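Local atomic coordinates of contact-dependent inhibitor A (Enterobacter cloacae subsp. cloacae, PDB entry 4NTQ), a protein that carries a C-terminal toxin, probably a ribosomal RNase delivered into target bacteria by contact-dependent inhibition, held here in complex with its immunity protein CdiI. Residues P191-G196 / I200-D205; Q166-N171 / N211-F216; L172-R177 / S228-I233. One frame throughout, in Å; residues are numbered along the deposited sequence.

Interaction 1. Residues P191-G196 / I200-D205; sequences PVFYDG and ITPDID
Phe193 and Ile200 face each other as an antiparallel hydrogen-bonded pair, with their CA atoms 5.2 Å apart. Phe193 N donates to Ile200 O at 2.8 Å, and Ile200 N returns the bond to Phe193 O at 2.9 Å. The first bond is the straighter, with an N-H...O angle of 165°; the return bond is a little more bent. This reciprocal ring fixes the register of a beta hairpin whose short strands meet at 142°, a good way from strictly antiparallel.

Apolar contacts follow from that register. The two partners put their side chains on the same face of the sheet, where Phe193 CB lies 3.9 Å from Ile200 CG1. With CG anti to its own carbonyl carbon (chi1 -57°), the Phe193 ring turns an edge toward Ile200 O and Pro202; the closest approach to the proline is CE2 to CD, 4.3 Å. On the neighbouring pair, Val192 CG2 touches Thr201 CG2 at 3.4 Å as the two side chains pass at a slant.

The hairpin supplies two inner strands of the chain's antiparallel sheet, one in from the 176-178 edge. Strand 176-178 pairs along the outer side of 192-194, while strand 213-216 pairs with 199-202 on the other. Ala169 of helix 164-170 covers Phe193 and Ile200. On the face turned away from that helix, Val192 packs on Phe76 and Thr201 on Phe78 of the CdiI chain.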
ATOM      1  N   PRO A 191       7.634  -7.693  -3.826  1.00 48.86           N
ATOM      2  CA  PRO A 191       8.195  -6.888  -4.896  1.00 49.10           C
ATOM      3  C   PRO A 191       7.073  -6.395  -5.773  1.00 47.42           C
ATOM      4  O   PRO A 191       5.909  -6.697  -5.554  1.00 44.94           O
ATOM      5  CB  PRO A 191       8.996  -7.911  -5.682  1.00 55.39           C
ATOM      6  CG  PRO A 191       8.113  -9.115  -5.629  1.00 55.21           C
ATOM      7  CD  PRO A 191       7.497  -9.100  -4.239  1.00 57.38           C
ATOM      8  N   VAL A 192       7.456  -5.663  -6.801  1.00 52.21           N
ATOM      9  CA  VAL A 192       6.536  -5.124  -7.765  1.00 47.51           C
ATOM     10  C   VAL A 192       7.136  -5.495  -9.132  1.00 56.52           C
ATOM     11  O   VAL A 192       8.355  -5.464  -9.294  1.00 56.48           O
ATOM     12  CB  VAL A 192       6.448  -3.593  -7.545  1.00 43.49           C
ATOM     13  CG1 VAL A 192       6.414  -2.858  -8.827  1.00 42.46           C
ATOM     14  CG2 VAL A 192       5.267  -3.232  -6.661  1.00 36.62           C
ATOM     15  N   PHE A 193       6.296  -5.880 -10.093  1.00 45.40           N
ATOM     16  CA  PHE A 193       6.774  -6.248 -11.421  1.00 52.18           C
ATOM     17  C   PHE A 193       6.358  -5.236 -12.492  1.00 57.54           C
ATOM     18  O   PHE A 193       5.194  -4.857 -12.588  1.00 55.20           O
ATOM     19  CB  PHE A 193       6.329  -7.670 -11.780  1.00 54.90           C
ATOM     20  CG  PHE A 193       6.793  -8.709 -10.788  1.00 59.43           C
ATOM     21  CD1 PHE A 193       8.021  -9.336 -10.941  1.00 60.77           C
ATOM     22  CD2 PHE A 193       6.016  -9.032  -9.687  1.00 51.45           C
ATOM     23  CE1 PHE A 193       8.452 -10.280 -10.028  1.00 58.63           C
ATOM     24  CE2 PHE A 193       6.446  -9.976  -8.768  1.00 55.46           C
ATOM     25  CZ  PHE A 193       7.664 -10.600  -8.940  1.00 57.29           C
ATOM     26  N   TYR A 194       7.327  -4.818 -13.301  1.00 56.54           N
ATOM     27  CA  TYR A 194       7.169  -3.668 -14.183  1.00 59.53           C
ATOM     28  C   TYR A 194       6.965  -4.053 -15.654  1.00 75.13           C
ATOM     29  O   TYR A 194       7.647  -4.928 -16.182  1.00 76.44           O
ATOM     30  CB  TYR A 194       8.394  -2.769 -14.044  1.00 63.53           C
ATOM     31  CG  TYR A 194       8.277  -1.420 -14.700  1.00 61.56           C
ATOM     32  CD1 TYR A 194       9.391  -0.816 -15.268  1.00 65.52           C
ATOM     33  CD2 TYR A 194       7.067  -0.744 -14.746  1.00 60.29           C
ATOM     34  CE1 TYR A 194       9.311   0.417 -15.864  1.00 63.53           C
ATOM     35  CE2 TYR A 194       6.974   0.506 -15.334  1.00 63.40           C
ATOM     36  CZ  TYR A 194       8.103   1.077 -15.897  1.00 64.67           C
ATOM     37  OH  TYR A 194       8.034   2.312 -16.491  1.00 62.51           O
ATOM     38  N   ASP A 195       6.020  -3.372 -16.296  1.00 83.24           N
ATOM     39  CA  ASP A 195       5.637  -3.624 -17.678  1.00 83.97           C
ATOM     40  C   ASP A 195       6.526  -2.837 -18.589  1.00 60.94           C
ATOM     41  O   ASP A 195       6.643  -3.143 -19.766  1.00 64.38           O
ATOM     42  CB  ASP A 195       4.216  -3.097 -17.910  1.00 55.25           C
ATOM     43  CG  ASP A 195       3.423  -3.980 -18.827  1.00 72.15           C
ATOM     44  OD1 ASP A 195       3.933  -5.043 -19.233  1.00 76.83           O
ATOM     45  OD2 ASP A 195       2.272  -3.632 -19.121  1.00 69.77           O
ATOM     46  N   GLY A 196       7.127  -1.794 -18.034  1.00 60.17           N
ATOM     47  CA  GLY A 196       7.565  -0.683 -18.841  1.00 62.56           C
ATOM     48  C   GLY A 196       6.467   0.368 -18.868  1.00 66.85           C
ATOM     49  O   GLY A 196       6.685   1.480 -19.334  1.00 69.35           O
ATOM     50  N   ILE A 200       2.525  -4.819 -11.375  1.00 47.11           N
ATOM     51  CA  ILE A 200       1.668  -5.790 -10.713  1.00 40.36           C
ATOM     52  C   ILE A 200       2.377  -6.395  -9.510  1.00 48.82           C
ATOM     53  O   ILE A 200       3.606  -6.459  -9.475  1.00 51.27           O
ATOM     54  CB  ILE A 200       1.237  -6.918 -11.654  1.00 42.38           C
ATOM     55  CG1 ILE A 200       2.445  -7.548 -12.333  1.00 45.41           C
ATOM     56  CG2 ILE A 200       0.280  -6.417 -12.712  1.00 45.99           C
ATOM     57  CD1 ILE A 200       2.085  -8.680 -13.265  1.00 47.81           C
ATOM     58  N   THR A 201       1.591  -6.792  -8.509  1.00 45.07           N
ATOM     59  CA  THR A 201       2.054  -7.619  -7.398  1.00 49.59           C
ATOM     60  C   THR A 201       0.993  -8.660  -7.208  1.00 47.50           C
ATOM     61  O   THR A 201      -0.181  -8.384  -7.452  1.00 45.15           O
ATOM     62  CB  THR A 201       2.127  -6.880  -6.046  1.00 50.26           C
ATOM     63  OG1 THR A 201       0.829  -6.387  -5.691  1.00 52.01           O
ATOM     64  CG2 THR A 201       3.078  -5.747  -6.099  1.00 49.56           C
ATOM     65  N   PRO A 202       1.394  -9.860  -6.767  1.00 53.57           N
ATOM     66  CA  PRO A 202       0.455 -10.951  -6.506  1.00 46.77           C
ATOM     67  C   PRO A 202      -0.582 -10.588  -5.463  1.00 44.23           C
ATOM     68  O   PRO A 202      -0.260 -10.011  -4.420  1.00 43.52           O
ATOM     69  CB  PRO A 202       1.359 -12.076  -5.980  1.00 56.80           C
ATOM     70  CG  PRO A 202       2.636 -11.412  -5.600  1.00 56.30           C
ATOM     71  CD  PRO A 202       2.787 -10.289  -6.564  1.00 56.61           C
ATOM     72  N   ASP A 203      -1.828 -10.929  -5.761  1.00 42.95           N
ATOM     73  CA  ASP A 203      -2.935 -10.665  -4.862  1.00 48.00           C
ATOM     74  C   ASP A 203      -2.831 -11.666  -3.727  1.00 56.66           C
ATOM     75  O   ASP A 203      -2.991 -12.871  -3.932  1.00 63.55           O
ATOM     76  CB  ASP A 203      -4.268 -10.799  -5.613  1.00 50.38           C
ATOM     77  CG  ASP A 203      -5.447 -10.318  -4.805  1.00 67.03           C
ATOM     78  OD1 ASP A 203      -6.601 -10.512  -5.245  1.00 72.16           O
ATOM     79  OD2 ASP A 203      -5.223  -9.747  -3.724  1.00 76.19           O
ATOM     80  N   ILE A 204      -2.531 -11.157  -2.536  1.00 61.02           N
ATOM     81  CA  ILE A 204      -2.367 -11.986  -1.345  1.00 61.61           C
ATOM     82  C   ILE A 204      -3.649 -12.048  -0.534  1.00 68.25           C
ATOM     83  O   ILE A 204      -3.687 -12.674   0.522  1.00 63.08           O
ATOM     84  CB  ILE A 204      -1.262 -11.436  -0.415  1.00 56.67           C
ATOM     85  CG1 ILE A 204      -1.676 -10.079   0.155  1.00 51.55           C
ATOM     86  CG2 ILE A 204       0.070 -11.349  -1.148  1.00 49.82           C
ATOM     87  CD1 ILE A 204      -0.709  -9.514   1.154  1.00 53.66           C
ATOM     88  N   ASP A 205      -4.694 -11.404  -1.046  1.00 76.14           N
ATOM     89  CA  ASP A 205      -5.913 -11.140  -0.283  1.00 91.02           C
ATOM     90  C   ASP A 205      -6.626 -12.401   0.221  1.00113.13           C
ATOM     91  O   ASP A 205      -6.345 -13.511  -0.234  1.00115.59           O
ATOM     92  CB  ASP A 205      -6.864 -10.258  -1.098  1.00 87.88           C
ATOM     93  CG  ASP A 205      -7.862  -9.522  -0.231  1.00 95.44           C
ATOM     94  OD1 ASP A 205      -8.822  -8.951  -0.792  1.00104.83           O
ATOM     95  OD2 ASP A 205      -7.692  -9.521   1.011  1.00 90.68           O
TER

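Interaction 2. Residues Q166-N171 / N211-F216; sequences QEAASN and NGWKMF
Trp213 reaches from strand 213-216 to helix 164-170, and its indole meets two consecutive alanines there. The side chain sets out from CB toward the helix. At CG it stands beside the backbone N and anti to the carbonyl carbon (chi1 -61°), a torsion that carries the ring system across the gap between the strand and the helix. This gap is wide at backbone level: the CA atoms of Ala169 and Trp213 are 9.3 Å apart, so the long aromatic group does the spanning.

Along the five-membered ring the neighbours come from the loops beyond the helix and beyond the last long strand: the Leu230 CD2 methyl lies near CD1 of Trp213, and the Leu172 CD1 methyl near its NE1. Farther out, CE3 packs against the backbone where Thr201 joins Pro202, on the adjacent strand. The outer atoms of the benzo ring then arrive at the helix. CZ2 comes within 3.9 Å of Ala168 CB, which lies at the ring edge and in its plane. CH2, the neighbouring atom, is 3.8 Å from Ala169 CB, a methyl that approaches at a slant. Both ring atoms also lie near the backbone N of Ala169, at 3.9 Å from CZ2 and 4.0 Å from CH2, so the indole abuts the helix backbone as well as the methyls.

Lys214, next along the strand, serves a different surface: its NZ forms a salt bridge with Asp203, and the side chain packs on Glu30 of the CdiI chain.

No hydrogen bond links the helix segment to the strand. The association is therefore one of shape and dispersion, in which two methyls and the backbone between them receive the outer atoms of a large buried indole.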
ATOM      1  N   GLN A 166       7.447 -14.438 -10.340  1.00 68.40           N
ATOM      2  CA  GLN A 166       8.304 -13.754 -11.303  1.00 66.80           C
ATOM      3  C   GLN A 166       8.049 -14.251 -12.715  1.00 74.36           C
ATOM      4  O   GLN A 166       7.915 -13.458 -13.647  1.00 77.99           O
ATOM      5  CB  GLN A 166       9.774 -13.973 -10.984  1.00 69.45           C
ATOM      6  CG  GLN A 166      10.303 -13.199  -9.814  1.00 74.58           C
ATOM      7  CD  GLN A 166      11.812 -13.073  -9.873  1.00 83.30           C
ATOM      8  OE1 GLN A 166      12.373 -12.746 -10.919  1.00 72.39           O
ATOM      9  NE2 GLN A 166      12.479 -13.348  -8.756  1.00 87.82           N
ATOM     10  N   GLU A 167       7.997 -15.570 -12.865  1.00 78.49           N
ATOM     11  CA  GLU A 167       7.818 -16.182 -14.172  1.00 78.50           C
ATOM     12  C   GLU A 167       6.396 -15.951 -14.646  1.00 80.41           C
ATOM     13  O   GLU A 167       6.156 -15.754 -15.840  1.00 84.48           O
ATOM     14  CB  GLU A 167       8.146 -17.678 -14.119  1.00 79.10           C
ATOM     15  CG  GLU A 167       9.606 -17.964 -13.830  1.00 88.49           C
ATOM     16  CD  GLU A 167       9.875 -19.429 -13.529  1.00 96.59           C
ATOM     17  OE1 GLU A 167       8.982 -20.098 -12.966  1.00100.80           O
ATOM     18  OE2 GLU A 167      10.983 -19.910 -13.854  1.00 95.91           O
ATOM     19  N   ALA A 168       5.461 -15.969 -13.698  1.00 66.14           N
ATOM     20  CA  ALA A 168       4.066 -15.666 -13.987  1.00 65.05           C
ATOM     21  C   ALA A 168       3.934 -14.252 -14.522  1.00 61.41           C
ATOM     22  O   ALA A 168       3.266 -14.021 -15.526  1.00 66.98           O
ATOM     23  CB  ALA A 168       3.224 -15.826 -12.739  1.00 60.61           C
ATOM     24  N   ALA A 169       4.575 -13.311 -13.835  1.00 62.80           N
ATOM     25  CA  ALA A 169       4.558 -11.905 -14.234  1.00 66.79           C
ATOM     26  C   ALA A 169       5.346 -11.671 -15.529  1.00 66.48           C
ATOM     27  O   ALA A 169       4.967 -10.852 -16.366  1.00 64.95           O
ATOM     28  CB  ALA A 169       5.093 -11.021 -13.103  1.00 58.62           C
ATOM     29  N   SER A 170       6.442 -12.394 -15.689  1.00 65.05           N
ATOM     30  CA  SER A 170       7.227 -12.316 -16.915  1.00 73.24           C
ATOM     31  C   SER A 170       6.399 -12.755 -18.119  1.00 74.67           C
ATOM     32  O   SER A 170       6.427 -12.116 -19.170  1.00 75.86           O
ATOM     33  CB  SER A 170       8.476 -13.185 -16.808  1.00 74.99           C
ATOM     34  OG  SER A 170       9.380 -12.895 -17.855  1.00 80.37           O
ATOM     35  N   ASN A 171       5.655 -13.844 -17.958  1.00 74.95           N
ATOM     36  CA  ASN A 171       4.785 -14.340 -19.018  1.00 78.94           C
ATOM     37  C   ASN A 171       3.671 -13.359 -19.363  1.00 79.74           C
ATOM     38  O   ASN A 171       3.050 -13.460 -20.416  1.00 86.03           O
ATOM     39  CB  ASN A 171       4.195 -15.698 -18.640  1.00 72.90           C
ATOM     40  CG  ASN A 171       5.209 -16.821 -18.747  1.00 82.48           C
ATOM     41  OD1 ASN A 171       6.033 -16.849 -19.666  1.00 85.13           O
ATOM     42  ND2 ASN A 171       5.156 -17.754 -17.802  1.00 82.08           N
ATOM     43  N   ASN A 211      -4.529 -17.099  -7.534  1.00 82.57           N
ATOM     44  CA  ASN A 211      -3.343 -16.471  -8.101  1.00 71.79           C
ATOM     45  C   ASN A 211      -3.665 -15.260  -8.974  1.00 68.86           C
ATOM     46  O   ASN A 211      -3.386 -15.257 -10.172  1.00 65.94           O
ATOM     47  CB  ASN A 211      -2.523 -17.498  -8.877  1.00 67.88           C
ATOM     48  N   GLY A 212      -4.262 -14.239  -8.361  1.00 63.66           N
ATOM     49  CA  GLY A 212      -4.594 -13.009  -9.056  1.00 58.36           C
ATOM     50  C   GLY A 212      -3.581 -11.901  -8.827  1.00 54.94           C
ATOM     51  O   GLY A 212      -2.552 -12.118  -8.198  1.00 41.60           O
ATOM     52  N   TRP A 213      -3.876 -10.701  -9.323  1.00 49.22           N
ATOM     53  CA  TRP A 213      -2.925  -9.595  -9.243  1.00 44.49           C
ATOM     54  C   TRP A 213      -3.582  -8.285  -8.825  1.00 41.36           C
ATOM     55  O   TRP A 213      -4.758  -8.058  -9.093  1.00 39.86           O
ATOM     56  CB  TRP A 213      -2.268  -9.372 -10.606  1.00 45.82           C
ATOM     57  CG  TRP A 213      -1.474 -10.530 -11.138  1.00 50.20           C
ATOM     58  CD1 TRP A 213      -1.892 -11.468 -12.037  1.00 49.05           C
ATOM     59  CD2 TRP A 213      -0.113 -10.854 -10.825  1.00 49.23           C
ATOM     60  NE1 TRP A 213      -0.882 -12.362 -12.291  1.00 51.08           N
ATOM     61  CE2 TRP A 213       0.223 -12.005 -11.564  1.00 52.38           C
ATOM     62  CE3 TRP A 213       0.854 -10.281  -9.992  1.00 44.81           C
ATOM     63  CZ2 TRP A 213       1.486 -12.599 -11.493  1.00 54.81           C
ATOM     64  CZ3 TRP A 213       2.101 -10.869  -9.920  1.00 49.28           C
ATOM     65  CH2 TRP A 213       2.409 -12.015 -10.670  1.00 51.88           C
ATOM     66  N   LYS A 214      -2.816  -7.421  -8.170  1.00 37.65           N
ATOM     67  CA  LYS A 214      -3.223  -6.029  -7.997  1.00 35.98           C
ATOM     68  C   LYS A 214      -2.342  -5.238  -8.945  1.00 40.56           C
ATOM     69  O   LYS A 214      -1.159  -5.543  -9.075  1.00 44.78           O
ATOM     70  CB  LYS A 214      -3.011  -5.569  -6.553  1.00 37.14           C
ATOM     71  CG  LYS A 214      -3.709  -6.453  -5.526  1.00 37.63           C
ATOM     72  CD  LYS A 214      -4.895  -5.752  -4.902  1.00 43.51           C
ATOM     73  CE  LYS A 214      -5.640  -6.652  -3.909  1.00 43.70           C
ATOM     74  NZ  LYS A 214      -6.849  -7.298  -4.516  1.00 43.41           N
HETATM   75  N   MSE A 215      -2.905  -4.242  -9.624  1.00 40.14           N
HETATM   76  CA  MSE A 215      -2.129  -3.474 -10.592  1.00 32.61           C
HETATM   77  C   MSE A 215      -2.059  -2.013 -10.202  1.00 43.65           C
HETATM   78  O   MSE A 215      -3.026  -1.462  -9.690  1.00 44.42           O
HETATM   79  CB  MSE A 215      -2.722  -3.616 -11.988  1.00 40.74           C
HETATM   80  CG  MSE A 215      -1.997  -2.830 -13.071  1.00 36.49           C
HETATM   81 SE   MSE A 215      -2.789  -3.141 -14.829  1.00 54.09          SE
HETATM   82  CE  MSE A 215      -2.808  -5.098 -14.770  1.00 53.35           C
ATOM     83  N   PHE A 216      -0.911  -1.388 -10.438  1.00 35.45           N
ATOM     84  CA  PHE A 216      -0.753   0.036 -10.180  1.00 36.05           C
ATOM     85  C   PHE A 216      -0.281   0.748 -11.446  1.00 39.85           C
ATOM     86  O   PHE A 216       0.520   0.208 -12.209  1.00 36.87           O
ATOM     87  CB  PHE A 216       0.236   0.271  -9.041  1.00 34.69           C
ATOM     88  CG  PHE A 216      -0.154  -0.393  -7.752  1.00 29.82           C
ATOM     89  CD1 PHE A 216      -0.784   0.322  -6.751  1.00 35.52           C
ATOM     90  CD2 PHE A 216       0.104  -1.736  -7.544  1.00 32.80           C
ATOM     91  CE1 PHE A 216      -1.146  -0.288  -5.560  1.00 30.23           C
ATOM     92  CE2 PHE A 216      -0.246  -2.353  -6.352  1.00 38.87           C
ATOM     93  CZ  PHE A 216      -0.870  -1.625  -5.360  1.00 36.69           C
TER

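Interaction 3. Residues L172-R177 / S228-I233; sequences LGFDRR and SGLNRI
Leu230 meets Leu172 and Phe174 from across the fold. Its CD1 methyl touches Phe174 CE2 at 3.6 Å and reaches CZ of the same ring at 4.1 Å, approaching obliquely. Leu172 and Leu230 meet tip to tip, Leu172 CD1 standing 4.0 Å from Leu230 CG; the same methyl lies 4.1 Å from Ser228 O.

Backbone turns bring these groups together. On one side Gly173 adopts a positive phi (111°) and ends the helix in a Schellman motif, after which Phe174 sits at the centre of an inverse gamma turn. Phe174 CG stands anti to the carbonyl carbon, beside the backbone N (chi1 -64°), and this, with the turn, aims the ring at Leu230. On the other side Leu230 itself has a positive phi, and the turn around it is gripped by Asp227, whose OD2 accepts hydrogen bonds from the backbone N atoms of Gly229 and Asn231. Beyond this shell, Trp213 touches both leucines, Met215 lies against Leu230, and Phe193 backs Phe174.

The side-chain contact is apolar, with no hydrogen bond across the segments. Hydrogen bonding in the Schellman motif and around Asp227 thus shapes each loop locally, and apolar contact, partly buried, joins the two.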
ATOM      1  N   LEU A 172       3.425 -12.412 -18.466  1.00 73.73           N
ATOM      2  CA  LEU A 172       2.426 -11.382 -18.690  1.00 67.36           C
ATOM      3  C   LEU A 172       3.042 -10.137 -19.325  1.00 67.56           C
ATOM      4  O   LEU A 172       2.330  -9.225 -19.739  1.00 62.15           O
ATOM      5  CB  LEU A 172       1.737 -11.039 -17.374  1.00 58.29           C
ATOM      6  CG  LEU A 172       0.793 -12.163 -16.978  1.00 65.61           C
ATOM      7  CD1 LEU A 172       0.168 -11.931 -15.608  1.00 53.99           C
ATOM      8  CD2 LEU A 172      -0.269 -12.299 -18.059  1.00 58.90           C
ATOM      9  N   GLY A 173       4.371 -10.117 -19.410  1.00 69.36           N
ATOM     10  CA  GLY A 173       5.090  -9.021 -20.033  1.00 70.35           C
ATOM     11  C   GLY A 173       5.875  -8.202 -19.029  1.00 69.32           C
ATOM     12  O   GLY A 173       6.756  -7.420 -19.389  1.00 70.76           O
ATOM     13  N   PHE A 174       5.554  -8.398 -17.757  1.00 67.85           N
ATOM     14  CA  PHE A 174       6.151  -7.627 -16.677  1.00 61.02           C
ATOM     15  C   PHE A 174       7.516  -8.197 -16.291  1.00 69.65           C
ATOM     16  O   PHE A 174       7.668  -8.847 -15.260  1.00 66.69           O
ATOM     17  CB  PHE A 174       5.194  -7.590 -15.490  1.00 58.70           C
ATOM     18  CG  PHE A 174       3.898  -6.877 -15.781  1.00 62.48           C
ATOM     19  CD1 PHE A 174       3.680  -5.588 -15.317  1.00 59.82           C
ATOM     20  CD2 PHE A 174       2.902  -7.489 -16.526  1.00 65.13           C
ATOM     21  CE1 PHE A 174       2.486  -4.927 -15.583  1.00 51.42           C
ATOM     22  CE2 PHE A 174       1.713  -6.834 -16.801  1.00 58.55           C
ATOM     23  CZ  PHE A 174       1.506  -5.550 -16.329  1.00 51.44           C
ATOM     24  N   ASP A 175       8.504  -7.924 -17.138  1.00 78.31           N
ATOM     25  CA  ASP A 175       9.838  -8.517 -17.057  1.00 80.27           C
ATOM     26  C   ASP A 175      10.686  -8.049 -15.888  1.00 76.99           C
ATOM     27  O   ASP A 175      11.515  -8.801 -15.375  1.00 71.24           O
ATOM     28  CB  ASP A 175      10.611  -8.213 -18.340  1.00 89.72           C
ATOM     29  CG  ASP A 175      10.035  -8.912 -19.546  1.00105.16           C
ATOM     30  OD1 ASP A 175       9.421  -9.985 -19.368  1.00110.12           O
ATOM     31  OD2 ASP A 175      10.201  -8.395 -20.671  1.00111.24           O
ATOM     32  N   ARG A 176      10.501  -6.797 -15.490  1.00 66.13           N
ATOM     33  CA  ARG A 176      11.412  -6.165 -14.550  1.00 65.62           C
ATOM     34  C   ARG A 176      10.928  -6.293 -13.111  1.00 61.36           C
ATOM     35  O   ARG A 176      10.043  -5.561 -12.671  1.00 62.27           O
ATOM     36  CB  ARG A 176      11.637  -4.694 -14.936  1.00 74.54           C
ATOM     37  CG  ARG A 176      12.656  -3.942 -14.084  1.00 74.17           C
ATOM     38  CD  ARG A 176      13.932  -4.751 -13.899  1.00 83.89           C
ATOM     39  NE  ARG A 176      14.590  -5.058 -15.168  1.00 93.86           N
ATOM     40  CZ  ARG A 176      15.645  -5.861 -15.294  1.00 94.83           C
ATOM     41  NH1 ARG A 176      16.173  -6.449 -14.227  1.00 93.18           N
ATOM     42  NH2 ARG A 176      16.175  -6.078 -16.490  1.00 96.60           N
ATOM     43  N   ARG A 177      11.503  -7.238 -12.376  1.00 67.35           N
ATOM     44  CA  ARG A 177      11.211  -7.342 -10.958  1.00 63.75           C
ATOM     45  C   ARG A 177      11.827  -6.152 -10.253  1.00 57.79           C
ATOM     46  O   ARG A 177      13.034  -5.950 -10.308  1.00 69.08           O
ATOM     47  CB  ARG A 177      11.792  -8.622 -10.368  1.00 61.42           C
ATOM     48  CG  ARG A 177      11.719  -8.643  -8.846  1.00 75.98           C
ATOM     49  CD  ARG A 177      12.318  -9.908  -8.251  1.00 77.78           C
ATOM     50  NE  ARG A 177      12.028 -10.024  -6.822  1.00 72.59           N
ATOM     51  CZ  ARG A 177      12.852  -9.634  -5.853  1.00 71.45           C
ATOM     52  NH1 ARG A 177      14.031  -9.101  -6.158  1.00 65.29           N
ATOM     53  NH2 ARG A 177      12.495  -9.779  -4.579  1.00 65.65           N
ATOM     54  N   SER A 228      -5.895 -14.073 -13.202  1.00 53.15           N
ATOM     55  CA  SER A 228      -4.590 -14.611 -13.587  1.00 59.96           C
ATOM     56  C   SER A 228      -4.204 -14.274 -15.032  1.00 63.86           C
ATOM     57  O   SER A 228      -3.071 -14.517 -15.453  1.00 64.18           O
ATOM     58  CB  SER A 228      -4.507 -16.124 -13.330  1.00 55.59           C
ATOM     59  OG  SER A 228      -5.400 -16.850 -14.155  1.00 54.11           O
ATOM     60  N   GLY A 229      -5.148 -13.708 -15.780  1.00 62.73           N
ATOM     61  CA  GLY A 229      -4.904 -13.328 -17.159  1.00 52.45           C
ATOM     62  C   GLY A 229      -5.031 -11.835 -17.350  1.00 54.42           C
ATOM     63  O   GLY A 229      -5.119 -11.356 -18.474  1.00 60.24           O
ATOM     64  N   LEU A 230      -5.036 -11.113 -16.237  1.00 47.30           N
ATOM     65  CA  LEU A 230      -5.174  -9.655 -16.208  1.00 52.54           C
ATOM     66  C   LEU A 230      -6.483  -9.123 -16.780  1.00 53.00           C
ATOM     67  O   LEU A 230      -6.491  -8.114 -17.478  1.00 56.88           O
ATOM     68  CB  LEU A 230      -3.971  -8.952 -16.850  1.00 48.16           C
ATOM     69  CG  LEU A 230      -2.669  -9.161 -16.081  1.00 48.34           C
ATOM     70  CD1 LEU A 230      -1.575  -8.247 -16.604  1.00 47.26           C
ATOM     71  CD2 LEU A 230      -2.885  -8.956 -14.589  1.00 47.46           C
ATOM     72  N   ASN A 231      -7.581  -9.805 -16.471  1.00 53.24           N
ATOM     73  CA  ASN A 231      -8.902  -9.229 -16.644  1.00 50.49           C
ATOM     74  C   ASN A 231      -9.366  -8.626 -15.320  1.00 59.29           C
ATOM     75  O   ASN A 231      -9.449  -9.326 -14.305  1.00 62.87           O
ATOM     76  CB  ASN A 231      -9.912 -10.273 -17.114  1.00 55.35           C
ATOM     77  CG  ASN A 231      -9.481 -10.980 -18.368  1.00 68.18           C
ATOM     78  OD1 ASN A 231      -9.317 -10.364 -19.425  1.00 74.41           O
ATOM     79  ND2 ASN A 231      -9.311 -12.291 -18.266  1.00 69.00           N
ATOM     80  N   ARG A 232      -9.641  -7.325 -15.345  1.00 52.32           N
ATOM     81  CA  ARG A 232     -10.083  -6.584 -14.177  1.00 51.23           C
ATOM     82  C   ARG A 232     -11.293  -7.236 -13.545  1.00 52.11           C
ATOM     83  O   ARG A 232     -12.253  -7.583 -14.230  1.00 54.72           O
ATOM     84  CB  ARG A 232     -10.441  -5.151 -14.579  1.00 54.41           C
ATOM     85  CG  ARG A 232     -10.459  -4.166 -13.434  1.00 53.71           C
ATOM     86  CD  ARG A 232     -10.999  -2.819 -13.885  1.00 51.10           C
ATOM     87  NE  ARG A 232     -10.821  -1.804 -12.860  1.00 45.68           N
ATOM     88  CZ  ARG A 232     -11.626  -1.659 -11.814  1.00 42.33           C
ATOM     89  NH1 ARG A 232     -12.663  -2.462 -11.658  1.00 33.15           N
ATOM     90  NH2 ARG A 232     -11.389  -0.712 -10.919  1.00 42.25           N
ATOM     91  N   ILE A 233     -11.248  -7.393 -12.231  1.00 46.24           N
ATOM     92  CA  ILE A 233     -12.329  -8.040 -11.509  1.00 43.87           C
ATOM     93  C   ILE A 233     -13.106  -6.987 -10.759  1.00 39.18           C
ATOM     94  O   ILE A 233     -14.324  -6.938 -10.828  1.00 47.81           O
ATOM     95  CB  ILE A 233     -11.781  -9.044 -10.482  1.00 46.72           C
ATOM     96  CG1 ILE A 233     -11.063 -10.194 -11.182  1.00 47.56           C
ATOM     97  CG2 ILE A 233     -12.900  -9.556  -9.591  1.00 47.50           C
ATOM     98  CD1 ILE A 233     -11.942 -10.982 -12.112  1.00 45.48           C
TER

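In the fold
Interaction 1 lies at the centre of the chain, interaction 2 is buried a little farther out, and interaction 3 is partly buried toward the periphery. The chemistry shifts with the type of element joined: strand to strand in 191-196 / 200-205 uses paired backbone bonds, whereas helix to strand and loop to loop rely on apolar side chains without a hydrogen bond across. The Phe193 and Ile200 side of interaction 1 shares a hydrophobic layer with interactions 2 and 3; its Val192 and Thr201 side packs on CdiI. Interaction 1 adjoins interaction 2 through neighbouring strands 199-202 and 213-216, and interaction 2 runs directly into interaction 3, with Ala169 O probably bonded to Phe174 N.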